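PDB 4G78: histidine phosphotransfer protein from Medicago truncatula, which probably relays phosphoryl groups from cytokinin sensor histidine kinases to B-type response regulators in two-component signalling. Local coordinates for residues L24-Q27 with F28-Q32; M61-A64 with L65-V68. All blocks are in the same frame, centred on the assembly; numbering follows the deposited sequence.

Interaction 1. Residues L24-Q27 with F28-Q32; sequences LDDQ and FSQLQ
Q30 folds back over the first turn of helix 26-32 to meet D26. Its CB sits 3.4 Å from Q27 O. CG then passes 3.3 Å from D26 O, the same carbonyl that accepts a hydrogen bond from the backbone N of Q30. A bend at chi2 (-60°) turns the amide toward the D26 carboxylate. At the tip, NE2 donates to D26 OD2 at 3.0 Å in an almost straight bond. OD2 is met on its syn side and lies near the plane of the Q30 amide, although the amide and carboxylate planes are turned 64° apart. An alanine at Q30 would remove this donor and is likely to leave the D26 carboxylate freer to turn.

Just before D26, D25 is the N-cap: its OD1 accepts from Q27 N at 2.9 Å, and its own carbonyl O accepts from F28 N. The Q27 side chain leads elsewhere, its NE2 bonding to S88 O and passing 3.9 Å from L31 CD2. On the buried side, L24 lays its two methyls over one face of the F28 ring. CD1 makes the CH-pi contact, 4.1 Å from the F28 ring centroid and 26° off the normal. F19, V43, M47, L131 and L134 also touch F28. The arrangement is that of a short amphipathic helix with an Asp N-cap. Its polar side carries the D26-Q30 bond, while L24 and F28 pack against helices 6-20 and 110-145, and F28 also on helix 41-66, of the histidine phosphotransfer helix bundle.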
loop_
_atom_site.group_PDB
_atom_site.type_symbol
_atom_site.label_atom_id
_atom_site.label_comp_id
_atom_site.label_asym_id
_atom_site.label_seq_id
_atom_site.Cartn_x
_atom_site.Cartn_y
_atom_site.Cartn_z
ATOM N N LEU A 24 1.646 6.479 4.429
ATOM C CA LEU A 24 0.667 7.136 3.577
ATOM C C LEU A 24 1.162 8.522 3.239
ATOM O O LEU A 24 1.838 9.160 4.045
ATOM C CB LEU A 24 -0.669 7.283 4.331
ATOM C CG LEU A 24 -1.286 5.966 4.775
ATOM C CD1 LEU A 24 -2.506 6.248 5.660
ATOM C CD2 LEU A 24 -1.609 5.078 3.604
ATOM N N ASP A 25 0.761 8.999 2.061
ATOM C CA ASP A 25 0.981 10.362 1.646
ATOM C C ASP A 25 -0.317 10.977 1.129
ATOM O O ASP A 25 -1.383 10.373 1.181
ATOM C CB ASP A 25 2.133 10.459 0.614
ATOM C CG ASP A 25 1.846 9.819 -0.735
ATOM O OD1 ASP A 25 0.726 9.962 -1.264
ATOM O OD2 ASP A 25 2.726 9.142 -1.257
ATOM N N ASP A 26 -0.212 12.213 0.667
ATOM C CA ASP A 26 -1.400 12.976 0.343
ATOM C C ASP A 26 -2.298 12.330 -0.722
ATOM O O ASP A 26 -3.472 12.660 -0.769
ATOM C CB ASP A 26 -1.018 14.386 -0.152
ATOM C CG ASP A 26 -2.236 15.291 -0.216
ATOM O OD1 ASP A 26 -2.808 15.577 0.868
ATOM O OD2 ASP A 26 -2.598 15.727 -1.310
ATOM N N GLN A 27 -1.791 11.449 -1.578
ATOM C CA GLN A 27 -2.756 10.777 -2.474
ATOM C C GLN A 27 -3.764 9.993 -1.723
ATOM O O GLN A 27 -4.948 9.900 -2.141
ATOM C CB GLN A 27 -2.039 9.959 -3.537
ATOM C CG GLN A 27 -3.017 9.122 -4.396
ATOM C CD GLN A 27 -4.052 9.905 -5.167
ATOM O OE1 GLN A 27 -3.981 11.130 -5.284
ATOM N NE2 GLN A 27 -4.980 9.177 -5.685
ATOM N N PHE A 28 -3.390 9.388 -0.592
ATOM C CA PHE A 28 -4.359 8.700 0.234
ATOM C C PHE A 28 -5.395 9.705 0.773
ATOM O O PHE A 28 -6.585 9.467 0.796
ATOM C CB PHE A 28 -3.687 7.930 1.360
ATOM C CG PHE A 28 -4.649 7.103 2.151
ATOM C CD1 PHE A 28 -5.030 5.839 1.651
ATOM C CD2 PHE A 28 -5.164 7.559 3.348
ATOM C CE1 PHE A 28 -5.934 5.119 2.404
ATOM C CE2 PHE A 28 -6.062 6.764 4.074
ATOM C CZ PHE A 28 -6.400 5.527 3.581
ATOM N N SER A 29 -4.888 10.869 1.249
ATOM C CA SER A 29 -5.793 11.915 1.694
ATOM C C SER A 29 -6.778 12.312 0.589
ATOM O O SER A 29 -7.950 12.596 0.888
ATOM C CB SER A 29 -4.969 13.155 2.115
ATOM O OG SER A 29 -4.020 12.855 3.086
ATOM N N GLN A 30 -6.311 12.382 -0.625
ATOM C CA GLN A 30 -7.213 12.712 -1.774
ATOM C C GLN A 30 -8.293 11.679 -1.878
ATOM O O GLN A 30 -9.444 12.010 -2.183
ATOM C CB GLN A 30 -6.435 12.819 -3.052
ATOM C CG GLN A 30 -5.454 13.950 -3.103
ATOM C CD GLN A 30 -6.032 15.280 -2.945
ATOM O OE1 GLN A 30 -7.159 15.527 -3.444
ATOM N NE2 GLN A 30 -5.426 16.177 -2.236
ATOM N N LEU A 31 -7.975 10.408 -1.742
ATOM C CA LEU A 31 -9.017 9.345 -1.779
ATOM C C LEU A 31 -9.999 9.534 -0.693
ATOM O O LEU A 31 -11.184 9.181 -0.859
ATOM C CB LEU A 31 -8.377 8.000 -1.736
ATOM C CG LEU A 31 -7.485 7.567 -2.861
ATOM C CD1 LEU A 31 -6.882 6.180 -2.550
ATOM C CD2 LEU A 31 -8.223 7.615 -4.237
ATOM N N GLN A 32 -9.550 9.942 0.497
ATOM C CA GLN A 32 -10.395 10.040 1.667
ATOM C C GLN A 32 -11.225 11.306 1.727
ATOM O O GLN A 32 -12.161 11.370 2.546
ATOM C CB GLN A 32 -9.568 10.077 2.964
ATOM C CG GLN A 32 -8.901 8.820 3.196
ATOM C CD GLN A 32 -8.371 8.969 4.621
ATOM O OE1 GLN A 32 -8.864 8.208 5.459
ATOM N NE2 GLN A 32 -7.553 9.949 4.779
#

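Interaction 2. Residues M61-A64 with L65-V68; sequences MSRA and LEQV
L65 N donates to M61 O at 3.0 Å, an i to i+4 bond of the last turns of helix 41-66. This helix belongs to the helix bundle of the histidine phosphotransfer domain, and here it runs out into a loop. L65 CG rests 3.6 Å from M61 O. The L65 side chain packs on I75, L110, C113 and L117, so it faces the neighbouring helices.

E66 comes next, on the exposed side. Its backbone N makes a weak bond to S62 O and a second, shorter one to R63 O at 3.1 Å. Its CG lies 3.4 Å from S62 O, and the extended chain beyond it runs alongside R63. R63 has two conformers; in the one described, bends at chi2 and chi3 bring the guanidinium side-on to the carboxylate. NE reaches E66 OE1 and NH1 reaches E66 OE2 at 3.0 Å, making a two-nitrogen salt bridge as modelled in this conformer; it may not hold in the other. Both oxygens lie close to the guanidinium plane, but the nitrogens stand above the carboxylate plane.

Q67 closes the turn. Its N donates to A64 O at 3.3 Å. A bend at chi2 (-50°) swings its amide back along the helix end, where NE2 donates to R63 O at 2.9 Å, on the face of that carbonyl opposite to E66 N.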
loop_
_atom_site.group_PDB
_atom_site.type_symbol
_atom_site.label_atom_id
_atom_site.label_comp_id
_atom_site.label_asym_id
_atom_site.label_seq_id
_atom_site.Cartn_x
_atom_site.Cartn_y
_atom_site.Cartn_z
ATOM N N MET A 61 6.841 -11.313 -9.172
ATOM C CA MET A 61 8.196 -10.911 -8.990
ATOM C C MET A 61 9.007 -11.999 -8.261
ATOM O O MET A 61 10.165 -12.291 -8.612
ATOM C CB MET A 61 8.365 -9.615 -8.140
ATOM C CG MET A 61 7.935 -8.402 -8.914
ATOM S SD MET A 61 7.999 -6.865 -8.014
ATOM C CE MET A 61 9.680 -6.418 -8.443
ATOM N N SER A 62 8.420 -12.584 -7.240
ATOM C CA SER A 62 9.082 -13.666 -6.506
ATOM C C SER A 62 9.443 -14.796 -7.431
ATOM O O SER A 62 10.567 -15.326 -7.430
ATOM C CB SER A 62 8.094 -14.095 -5.424
ATOM O OG SER A 62 8.798 -15.042 -4.598
ATOM N N ARG A 63 8.486 -15.242 -8.239
ATOM C CA ARG A 63 8.745 -16.307 -9.167
ATOM C C ARG A 63 9.783 -15.931 -10.184
ATOM O O ARG A 63 10.677 -16.735 -10.518
ATOM C CB ARG A 63 7.443 -16.775 -9.834
ATOM C CG ARG A 63 6.425 -17.357 -8.907
ATOM C CD ARG A 63 6.848 -18.607 -8.194
ATOM N NE ARG A 63 7.645 -18.387 -7.025
ATOM C CZ ARG A 63 7.311 -17.716 -5.935
ATOM N NH1 ARG A 63 8.193 -17.494 -4.979
ATOM N NH2 ARG A 63 6.066 -17.252 -5.801
ATOM N N ALA A 64 9.734 -14.712 -10.672
ATOM C CA ALA A 64 10.721 -14.268 -11.633
ATOM C C ALA A 64 12.098 -14.354 -11.125
ATOM O O ALA A 64 13.069 -14.708 -11.861
ATOM C CB ALA A 64 10.429 -12.839 -12.136
ATOM N N LEU A 65 12.351 -13.970 -9.846
ATOM C CA LEU A 65 13.668 -13.976 -9.268
ATOM C C LEU A 65 14.220 -15.371 -9.072
ATOM O O LEU A 65 15.454 -15.521 -8.903
ATOM C CB LEU A 65 13.721 -13.249 -7.942
ATOM C CG LEU A 65 13.681 -11.765 -8.127
ATOM C CD1 LEU A 65 13.876 -11.178 -6.685
ATOM C CD2 LEU A 65 14.802 -11.217 -8.926
ATOM N N GLU A 66 13.378 -16.386 -9.072
ATOM C CA GLU A 66 13.767 -17.793 -8.933
ATOM C C GLU A 66 14.095 -18.456 -10.205
ATOM O O GLU A 66 14.587 -19.593 -10.190
ATOM C CB GLU A 66 12.608 -18.651 -8.315
ATOM C CG GLU A 66 12.216 -18.220 -7.004
ATOM C CD GLU A 66 10.981 -18.816 -6.448
ATOM O OE1 GLU A 66 10.009 -19.356 -7.130
ATOM O OE2 GLU A 66 10.897 -18.755 -5.208
ATOM N N GLN A 67 13.795 -17.850 -11.332
ATOM C CA GLN A 67 14.072 -18.436 -12.640
ATOM C C GLN A 67 15.567 -18.387 -12.896
ATOM O O GLN A 67 16.266 -17.478 -12.432
ATOM C CB GLN A 67 13.320 -17.701 -13.766
ATOM C CG GLN A 67 11.825 -17.662 -13.610
ATOM C CD GLN A 67 11.206 -18.999 -13.332
ATOM O OE1 GLN A 67 11.392 -19.971 -14.117
ATOM N NE2 GLN A 67 10.464 -19.113 -12.144
ATOM N N VAL A 68 16.050 -19.329 -13.673
ATOM C CA VAL A 68 17.447 -19.322 -14.126
ATOM C C VAL A 68 17.405 -19.406 -15.624
ATOM O O VAL A 68 16.962 -20.405 -16.140
ATOM C CB VAL A 68 18.235 -20.484 -13.540
ATOM C CG1 VAL A 68 19.691 -20.336 -14.004
ATOM C CG2 VAL A 68 18.068 -20.517 -12.034
#

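The two contacts lie on opposite sides of the chain's centre, with their centres 32 Å apart and their nearest atoms about 18 Å apart. They do not touch. Interaction 1 spans the short helix 26-32 and its N-cap, and interaction 2 the end of the next helix, 41-66. F28 and L31 of interaction 1 rest on the early part of that helix, at F42, V43 and M47. Both contacts also reach helix 72-89, which carries H80, the predicted phosphohistidine. Q27 bonds to S88 near the end of that helix, whereas M61, A64 and L65 touch I75, and M61 also H78, nearer its start.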